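Local coordinates for HTH cro/C1-type domain-containing protein (PDB 7CSV), which serves as the antitoxin HigA, a dimer that acts as a diverse regulatory factor by recognising specific pseudopalindromic DNA motifs, at residues Leu34-Pro39 with Ala56-Arg61; Pro8-Glu13 with Val45-Gly50; Asn4-Ile9 with Thr81-Asn86. All blocks are in the same frame, centred on the assembly; numbering follows the deposited sequence.

Interaction 1 (Leu34-Pro39 with Ala56-Arg61)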
loop_
_atom_site.group_PDB
_atom_site.type_symbol
_atom_site.label_atom_id
_atom_site.label_comp_id
_atom_site.label_asym_id
_atom_site.label_seq_id
_atom_site.Cartn_x
_atom_site.Cartn_y
_atom_site.Cartn_z
ATOM N N LEU A 34 9.817 -14.725 -12.290
ATOM C CA LEU A 34 8.875 -13.624 -12.402
ATOM C C LEU A 34 9.054 -12.801 -13.667
ATOM O O LEU A 34 8.216 -11.931 -13.936
ATOM C CB LEU A 34 9.010 -12.701 -11.193
ATOM C CG LEU A 34 8.796 -13.347 -9.827
ATOM C CD1 LEU A 34 8.949 -12.296 -8.733
ATOM C CD2 LEU A 34 7.433 -13.975 -9.779
ATOM N N LYS A 35 10.128 -13.036 -14.428
ATOM C CA LYS A 35 10.449 -12.244 -15.613
ATOM C C LYS A 35 10.717 -10.784 -15.243
ATOM O O LYS A 35 10.240 -9.850 -15.888
ATOM C CB LYS A 35 9.348 -12.360 -16.675
ATOM C CG LYS A 35 8.874 -13.801 -16.948
ATOM C CD LYS A 35 10.033 -14.731 -17.300
ATOM C CE LYS A 35 9.629 -16.198 -17.205
ATOM N NZ LYS A 35 10.814 -17.100 -17.374
ATOM N N VAL A 36 11.498 -10.595 -14.180
ATOM C CA VAL A 36 11.986 -9.288 -13.765
ATOM C C VAL A 36 13.502 -9.368 -13.646
ATOM O O VAL A 36 14.087 -10.452 -13.570
ATOM C CB VAL A 36 11.357 -8.816 -12.431
ATOM C CG1 VAL A 36 9.845 -8.690 -12.583
ATOM C CG2 VAL A 36 11.683 -9.796 -11.333
ATOM N N SER A 37 14.138 -8.200 -13.658
ATOM C CA SER A 37 15.585 -8.145 -13.505
ATOM C C SER A 37 15.992 -8.627 -12.119
ATOM O O SER A 37 15.297 -8.377 -11.130
ATOM C CB SER A 37 16.085 -6.723 -13.735
ATOM O OG SER A 37 16.043 -5.978 -12.528
ATOM N N ALA A 38 17.126 -9.325 -12.048
ATOM C CA ALA A 38 17.592 -9.835 -10.762
ATOM C C ALA A 38 17.820 -8.738 -9.729
ATOM O O ALA A 38 17.481 -8.965 -8.554
ATOM C CB ALA A 38 18.863 -10.677 -10.953
ATOM N N PRO A 39 18.373 -7.563 -10.066
ATOM C CA PRO A 39 18.453 -6.501 -9.051
ATOM C C PRO A 39 17.096 -6.074 -8.520
ATOM O O PRO A 39 17.016 -5.617 -7.373
ATOM C CB PRO A 39 19.166 -5.360 -9.793
ATOM C CG PRO A 39 19.976 -6.053 -10.837
ATOM C CD PRO A 39 19.117 -7.196 -11.289
ATOM N N ALA A 56 3.652 -7.119 -6.798
ATOM C CA ALA A 56 2.727 -7.873 -5.956
ATOM C C ALA A 56 1.903 -8.844 -6.777
ATOM O O ALA A 56 1.607 -9.959 -6.329
ATOM C CB ALA A 56 1.795 -6.922 -5.209
ATOM N N ILE A 57 1.486 -8.419 -7.966
ATOM C CA ILE A 57 0.748 -9.328 -8.845
ATOM C C ILE A 57 1.641 -10.487 -9.283
ATOM O O ILE A 57 1.207 -11.648 -9.305
ATOM C CB ILE A 57 0.174 -8.552 -10.043
ATOM C CG1 ILE A 57 -0.872 -7.534 -9.566
ATOM C CG2 ILE A 57 -0.455 -9.509 -11.067
ATOM C CD1 ILE A 57 -1.270 -6.523 -10.629
ATOM N N ARG A 58 2.908 -10.202 -9.600
ATOM C CA ARG A 58 3.835 -11.261 -9.994
ATOM C C ARG A 58 4.076 -12.243 -8.854
ATOM O O ARG A 58 4.048 -13.459 -9.057
ATOM C CB ARG A 58 5.156 -10.663 -10.484
ATOM C CG ARG A 58 5.000 -9.765 -11.693
ATOM C CD ARG A 58 6.322 -9.239 -12.214
ATOM N NE ARG A 58 6.086 -8.432 -13.411
ATOM C CZ ARG A 58 6.085 -8.899 -14.659
ATOM N NH1 ARG A 58 6.341 -10.180 -14.916
ATOM N NH2 ARG A 58 5.829 -8.077 -15.664
ATOM N N LEU A 59 4.312 -11.736 -7.643
ATOM C CA LEU A 59 4.557 -12.627 -6.517
ATOM C C LEU A 59 3.320 -13.439 -6.173
ATOM O O LEU A 59 3.420 -14.628 -5.847
ATOM C CB LEU A 59 5.012 -11.812 -5.306
ATOM C CG LEU A 59 6.398 -11.212 -5.399
ATOM C CD1 LEU A 59 6.543 -10.064 -4.390
ATOM C CD2 LEU A 59 7.438 -12.302 -5.119
ATOM N N GLY A 60 2.145 -12.813 -6.219
ATOM C CA GLY A 60 0.922 -13.563 -5.979
ATOM C C GLY A 60 0.749 -14.685 -6.983
ATOM O O GLY A 60 0.421 -15.815 -6.616
ATOM N N ARG A 61 0.981 -14.382 -8.270
ATOM C CA ARG A 61 0.888 -15.394 -9.317
ATOM C C ARG A 61 1.877 -16.528 -9.085
ATOM O O ARG A 61 1.536 -17.709 -9.239
ATOM C CB ARG A 61 1.142 -14.742 -10.678
ATOM C CG ARG A 61 1.357 -15.723 -11.833
ATOM C CD ARG A 61 0.063 -16.295 -12.336
ATOM N NE ARG A 61 0.278 -17.068 -13.563
ATOM C CZ ARG A 61 -0.624 -17.883 -14.099
ATOM N NH1 ARG A 61 -1.808 -18.038 -13.520
ATOM N NH2 ARG A 61 -0.337 -18.549 -15.213
#
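Arg-58 reaches from helix 53-63 to the turn that follows helix 27-34. The polar part centres on its guanidinium. Arg-58 NH1 lies 2.7 Å from Leu-34 O, which sits at the edge of the group. The bond is weak, with an angle of only 126° at the hydrogen. NH1 has a stronger partner in Glu-93 of the second subunit, and NE pairs with Asp-54. These two acidic groups help fix how the guanidinium is turned. Lys-35 O lies over one face of it, 4.0 Å from Arg-58 NH1.

The apolar part has two patches. The Arg-58 chain is extended from CG to NE and runs antiparallel alongside Val-36, with CD 3.6 Å from Val-36 CG1. Leu-34 splits its branches. Leu-34 CD2 rests 3.5 Å from Arg-58 O, and its CD1 meets Leu-59 CD2 at 3.9 Å.

Lys-35 leaves the helix with positive phi (63°), and Ser-37 occupies the N-cap position of helix 38-45. Helices 27-34 and 38-45, joined here, fit the helix-turn-helix pair of Cro/C1-type domains. Helix 53-63 packs beside their turn. Its Leu-59 also touches Leu-30 of helix 27-34 and Trp-70 of helix 67-93.

Interaction 2 (Pro8-Glu13 with Val45-Gly50)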
loop_
_atom_site.group_PDB
_atom_site.type_symbol
_atom_site.label_atom_id
_atom_site.label_comp_id
_atom_site.label_asym_id
_atom_site.label_seq_id
_atom_site.Cartn_x
_atom_site.Cartn_y
_atom_site.Cartn_z
ATOM N N PRO A 8 9.066 -1.363 12.064
ATOM C CA PRO A 8 8.894 -1.798 10.672
ATOM C C PRO A 8 9.418 -3.203 10.418
ATOM O O PRO A 8 10.479 -3.599 10.905
ATOM C CB PRO A 8 9.692 -0.751 9.876
ATOM C CG PRO A 8 10.037 0.359 10.884
ATOM C CD PRO A 8 10.104 -0.328 12.197
ATOM N N ILE A 9 8.659 -3.962 9.634
ATOM C CA ILE A 9 9.107 -5.241 9.105
ATOM C C ILE A 9 9.045 -5.139 7.593
ATOM O O ILE A 9 7.955 -5.021 7.024
ATOM C CB ILE A 9 8.242 -6.407 9.597
ATOM C CG1 ILE A 9 8.372 -6.571 11.108
ATOM C CG2 ILE A 9 8.642 -7.697 8.895
ATOM C CD1 ILE A 9 7.759 -7.843 11.592
ATOM N N HIS A 10 10.200 -5.196 6.952
ATOM C CA HIS A 10 10.226 -5.072 5.502
ATOM C C HIS A 10 9.614 -6.304 4.837
ATOM O O HIS A 10 9.861 -7.436 5.266
ATOM C CB HIS A 10 11.650 -4.871 5.005
ATOM C CG HIS A 10 11.712 -4.315 3.622
ATOM N ND1 HIS A 10 11.529 -5.100 2.505
ATOM C CD2 HIS A 10 11.905 -3.054 3.172
ATOM C CE1 HIS A 10 11.614 -4.346 1.424
ATOM N NE2 HIS A 10 11.848 -3.100 1.801
ATOM N N PRO A 11 8.816 -6.115 3.781
ATOM C CA PRO A 11 8.257 -7.270 3.066
ATOM C C PRO A 11 9.309 -8.243 2.581
ATOM O O PRO A 11 9.017 -9.438 2.465
ATOM C CB PRO A 11 7.523 -6.632 1.879
ATOM C CG PRO A 11 7.232 -5.232 2.319
ATOM C CD PRO A 11 8.326 -4.828 3.251
ATOM N N GLY A 12 10.511 -7.766 2.265
ATOM C CA GLY A 12 11.552 -8.662 1.790
ATOM C C GLY A 12 11.981 -9.667 2.834
ATOM O O GLY A 12 12.414 -10.771 2.498
ATOM N N GLU A 13 11.848 -9.312 4.113
ATOM C CA GLU A 13 12.142 -10.269 5.172
ATOM C C GLU A 13 11.180 -11.450 5.130
ATOM O O GLU A 13 11.593 -12.606 5.295
ATOM C CB GLU A 13 12.086 -9.560 6.523
ATOM C CG GLU A 13 12.257 -10.455 7.730
ATOM C CD GLU A 13 12.213 -9.648 9.016
ATOM O OE1 GLU A 13 11.528 -10.066 9.967
ATOM O OE2 GLU A 13 12.843 -8.573 9.060
ATOM N N VAL A 45 14.806 -8.148 -1.317
ATOM C CA VAL A 45 15.248 -9.029 -0.242
ATOM C C VAL A 45 16.313 -8.358 0.608
ATOM O O VAL A 45 16.475 -8.715 1.776
ATOM C CB VAL A 45 15.765 -10.376 -0.776
ATOM C CG1 VAL A 45 14.693 -11.059 -1.620
ATOM C CG2 VAL A 45 17.048 -10.195 -1.553
ATOM N N ARG A 46 17.043 -7.402 0.045
ATOM C CA ARG A 46 17.992 -6.595 0.805
ATOM C C ARG A 46 17.316 -5.453 1.547
ATOM O O ARG A 46 18.011 -4.673 2.218
ATOM C CB ARG A 46 19.058 -6.032 -0.128
ATOM C CG ARG A 46 20.037 -7.063 -0.670
ATOM C CD ARG A 46 21.186 -7.277 0.301
ATOM N NE ARG A 46 22.242 -6.284 0.125
ATOM C CZ ARG A 46 22.373 -5.184 0.860
ATOM N NH1 ARG A 46 23.374 -4.344 0.613
ATOM N NH2 ARG A 46 21.511 -4.916 1.834
ATOM N N GLU A 47 15.987 -5.333 1.429
ATOM C CA GLU A 47 15.214 -4.295 2.116
ATOM C C GLU A 47 15.596 -2.891 1.633
ATOM O O GLU A 47 15.557 -1.920 2.397
ATOM C CB GLU A 47 15.349 -4.444 3.638
ATOM C CG GLU A 47 15.127 -5.898 4.067
ATOM C CD GLU A 47 14.977 -6.100 5.561
ATOM O OE1 GLU A 47 14.815 -5.108 6.304
ATOM O OE2 GLU A 47 15.031 -7.271 5.991
ATOM N N GLN A 48 15.935 -2.784 0.346
ATOM C CA GLN A 48 16.326 -1.542 -0.305
ATOM C C GLN A 48 15.302 -1.082 -1.328
ATOM O O GLN A 48 15.565 -0.131 -2.071
ATOM C CB GLN A 48 17.681 -1.699 -1.002
ATOM C CG GLN A 48 18.761 -2.220 -0.108
ATOM C CD GLN A 48 19.051 -1.253 1.026
ATOM O OE1 GLN A 48 19.320 -0.078 0.791
ATOM N NE2 GLN A 48 18.970 -1.737 2.258
ATOM N N ARG A 49 14.154 -1.744 -1.393
ATOM C CA ARG A 49 13.117 -1.368 -2.336
ATOM C C ARG A 49 11.817 -1.986 -1.853
ATOM O O ARG A 49 11.825 -3.090 -1.306
ATOM C CB ARG A 49 13.458 -1.845 -3.753
ATOM C CG ARG A 49 12.366 -1.614 -4.769
ATOM C CD ARG A 49 12.452 -2.610 -5.915
ATOM N NE ARG A 49 13.681 -2.478 -6.693
ATOM C CZ ARG A 49 13.894 -1.529 -7.600
ATOM N NH1 ARG A 49 15.039 -1.492 -8.265
ATOM N NH2 ARG A 49 12.967 -0.611 -7.839
ATOM N N GLY A 50 10.712 -1.263 -2.032
ATOM C CA GLY A 50 9.415 -1.807 -1.675
ATOM C C GLY A 50 8.793 -2.646 -2.782
ATOM O O GLY A 50 9.306 -2.737 -3.902
HETATM O O HOH W 1 12.511 -6.323 8.162
#
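The imidazole of His-10 lies flat against Glu-47, and this is the tight part of the contact. Glu-47 CA stands 3.5 Å from the His-10 ring centroid, 6° off the normal, a CH-pi contact over the face. His-10 CG lies opposite its backbone N (chi1 -162°), which carries the ring out to Glu-47. The rest of the Glu-47 chain runs back along His-10 in the opposite sense. Its carboxylate is nearly parallel to the ring, 17° apart, and Glu-47 OE1 comes 3.4 Å from His-10 CB. Pro-11 CD covers the other face near the rim. At the ring edge, Arg-49 O approaches His-10 CE1 to 3.0 Å. His-10 ND1 accepts the N-H of Gly-12 N at 2.9 Å, close to the ring plane, and so N-caps helix 11-23. Tyr-77 adds an edge-to-face ring contact. Beside this, the backbones come close where Gly-12 has no side chain: its CA is 4.2 Å from Val-45 CA.

The other side is looser and hydrated. A water accepts from His-10 N at 2.8 Å and donates to Glu-47 OE1. Its very short approach to Glu-13 OE2 is doubtful. Glu-13 OE2 and Glu-47 OE2 are 4.0 Å apart.

Glu-47 leaves helix 38-45 in a Schellman motif, so one residue ends that helix and covers the ring that caps another. Its OE2 forms a salt bridge with Arg-16, which also binds Val-45 O. That arginine probably offsets the charge of the two nearby carboxylates. The cap bond on ND1 also helps fix the rotation of the imidazole under Glu-47.

Interaction 3 (Asn4-Ile9 with Thr81-Asn86)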
loop_
_atom_site.group_PDB
_atom_site.type_symbol
_atom_site.label_atom_id
_atom_site.label_comp_id
_atom_site.label_asym_id
_atom_site.label_seq_id
_atom_site.Cartn_x
_atom_site.Cartn_y
_atom_site.Cartn_z
ATOM N N ASN A 4 1.566 3.476 22.470
ATOM C CA ASN A 4 1.649 2.601 21.307
ATOM C C ASN A 4 2.864 2.951 20.448
ATOM O O ASN A 4 3.440 4.038 20.547
ATOM C CB ASN A 4 0.378 2.706 20.466
ATOM C CG ASN A 4 -0.823 2.057 21.133
ATOM O OD1 ASN A 4 -0.693 1.035 21.805
ATOM N ND2 ASN A 4 -2.006 2.646 20.939
ATOM N N GLY A 5 3.249 2.011 19.582
ATOM C CA GLY A 5 4.368 2.269 18.694
ATOM C C GLY A 5 4.328 1.339 17.503
ATOM O O GLY A 5 3.577 0.362 17.475
ATOM N N MET A 6 5.144 1.662 16.500
ATOM C CA MET A 6 5.257 0.859 15.284
ATOM C C MET A 6 6.717 0.529 15.023
ATOM O O MET A 6 7.565 1.428 14.989
ATOM C CB MET A 6 4.685 1.598 14.069
ATOM C CG MET A 6 3.224 1.994 14.183
ATOM S SD MET A 6 2.138 0.568 13.943
ATOM C CE MET A 6 2.363 0.302 12.182
ATOM N N ARG A 7 7.011 -0.750 14.826
ATOM C CA ARG A 7 8.333 -1.157 14.402
ATOM C C ARG A 7 8.227 -1.774 13.010
ATOM O O ARG A 7 7.357 -2.624 12.780
ATOM C CB ARG A 7 8.957 -2.159 15.402
ATOM C CG ARG A 7 10.016 -3.069 14.788
ATOM C CD ARG A 7 11.220 -3.355 15.698
ATOM N NE ARG A 7 11.822 -2.166 16.311
ATOM C CZ ARG A 7 12.491 -2.175 17.464
ATOM N NH1 ARG A 7 13.005 -1.051 17.952
ATOM N NH2 ARG A 7 12.684 -3.320 18.111
ATOM N N PRO A 8 9.066 -1.363 12.064
ATOM C CA PRO A 8 8.894 -1.798 10.672
ATOM C C PRO A 8 9.418 -3.203 10.418
ATOM O O PRO A 8 10.479 -3.599 10.905
ATOM C CB PRO A 8 9.692 -0.751 9.876
ATOM C CG PRO A 8 10.037 0.359 10.884
ATOM C CD PRO A 8 10.104 -0.328 12.197
ATOM N N ILE A 9 8.659 -3.962 9.634
ATOM C CA ILE A 9 9.107 -5.241 9.105
ATOM C C ILE A 9 9.045 -5.139 7.593
ATOM O O ILE A 9 7.955 -5.021 7.024
ATOM C CB ILE A 9 8.242 -6.407 9.597
ATOM C CG1 ILE A 9 8.372 -6.571 11.108
ATOM C CG2 ILE A 9 8.642 -7.697 8.895
ATOM C CD1 ILE A 9 7.759 -7.843 11.592
ATOM N N THR A 81 7.355 3.082 9.104
ATOM C CA THR A 81 8.428 4.050 8.925
ATOM C C THR A 81 7.894 5.474 8.982
ATOM O O THR A 81 8.497 6.344 9.626
ATOM C CB THR A 81 9.148 3.784 7.605
ATOM O OG1 THR A 81 8.261 4.050 6.511
ATOM C CG2 THR A 81 9.548 2.336 7.548
ATOM N N ALA A 82 6.753 5.723 8.333
ATOM C CA ALA A 82 6.119 7.037 8.388
ATOM C C ALA A 82 5.724 7.398 9.808
ATOM O O ALA A 82 5.877 8.555 10.226
ATOM C CB ALA A 82 4.883 7.073 7.489
ATOM N N TYR A 83 5.203 6.426 10.563
ATOM C CA TYR A 83 4.802 6.710 11.938
ATOM C C TYR A 83 6.010 7.042 12.803
ATOM O O TYR A 83 5.958 7.969 13.622
ATOM C CB TYR A 83 4.048 5.533 12.552
ATOM C CG TYR A 83 3.457 5.890 13.897
ATOM C CD1 TYR A 83 2.290 6.634 13.978
ATOM C CD2 TYR A 83 4.098 5.535 15.077
ATOM C CE1 TYR A 83 1.744 6.987 15.217
ATOM C CE2 TYR A 83 3.568 5.887 16.322
ATOM C CZ TYR A 83 2.391 6.614 16.377
ATOM O OH TYR A 83 1.863 6.971 17.602
ATOM N N ALA A 84 7.090 6.274 12.668
ATOM C CA ALA A 84 8.263 6.539 13.498
ATOM C C ALA A 84 8.843 7.911 13.206
ATOM O O ALA A 84 9.427 8.544 14.095
ATOM C CB ALA A 84 9.321 5.460 13.281
ATOM N N ALA A 85 8.671 8.392 11.977
ATOM C CA ALA A 85 9.203 9.689 11.576
ATOM C C ALA A 85 8.279 10.838 11.975
ATOM O O ALA A 85 8.723 11.801 12.608
ATOM C CB ALA A 85 9.458 9.700 10.068
ATOM N N ASN A 86 6.992 10.771 11.612
ATOM C CA ASN A 86 6.102 11.923 11.780
ATOM C C ASN A 86 4.857 11.644 12.614
ATOM O O ASN A 86 4.051 12.568 12.815
ATOM C CB ASN A 86 5.656 12.460 10.412
ATOM C CG ASN A 86 6.818 12.705 9.466
ATOM O OD1 ASN A 86 7.903 13.094 9.886
ATOM N ND2 ASN A 86 6.603 12.432 8.182
#
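Met-6 and Tyr-83 meet at about a right angle. The methionine chain crosses the inner end of the tyrosine side chain, and CG does the touching. Met-6 CG lies 3.8 Å from Tyr-83 CD2 and 4.0 Å from Tyr-83 CB, at a slant to the ring. The contact therefore falls on the root of the aromatic group. Met-6 CB starts toward the helix, but two bends further along carry the sulfur and methyl away from it.

Tyr-83 CG stands opposite the backbone N (chi1 -172°). This lays the ring along the incoming N-terminal chain, beside residues 4 to 6. Gly-5 CA passes 4.4 Å from Tyr-83 CE2, a loose approach that is also oblique to the ring. The hydroxyl continues past the contact to a hydrogen bond with Glu-91 on the same helix. Tyr-83 also packs on Ile-57 of the second subunit.

Pro-8 and Thr-81 cross obliquely two residues nearer the start of helix 67-93. The Thr-81 methyl, CG2, touches the proline ring at two atoms, with Pro-8 CB and CG both 3.9 Å away. Thr-81 OG1 is taken up elsewhere, bonding to Ser-78 O and weakly to Tyr-77 O in the preceding turn. With chi1 at 67°, CG2 lies opposite the carbonyl carbon and faces the proline. Pro-8 also rests on Tyr-77 and Ala-80, and Met-6 on Glu-76 and Ala-80.

No hydrogen bond joins the two segments. The N-terminal arm lies along the long helix through apolar contacts, while the polar groups of Thr-81 and Tyr-83 bond within that helix. The chemistry is that of a surface contact, dependent on shape and on burial of carbon atoms rather than on directional bonds.

How the interactions relate
Interaction 2 and interaction 3 share Pro-8 and Ile-9, and their centres are about 15 Å apart. The N-terminal segment thus runs from the long helix 67-93 into the start of helix 11-23. Interaction 1 lies about 15 Å from interaction 2 between centres, with nearest atoms about 5 Å apart. Their segments alternate along the chain. They hold the turn before helix 38-45, probably the DNA-reading helix, and the loop after it. Interactions 1 and 3 are about 27 Å apart between centres, on opposite sides of the chain's centre. Across the dimer, interaction 3 of one subunit packs against the 56-61 helix segment of interaction 1 in the other. Interaction 2 touches no second chain.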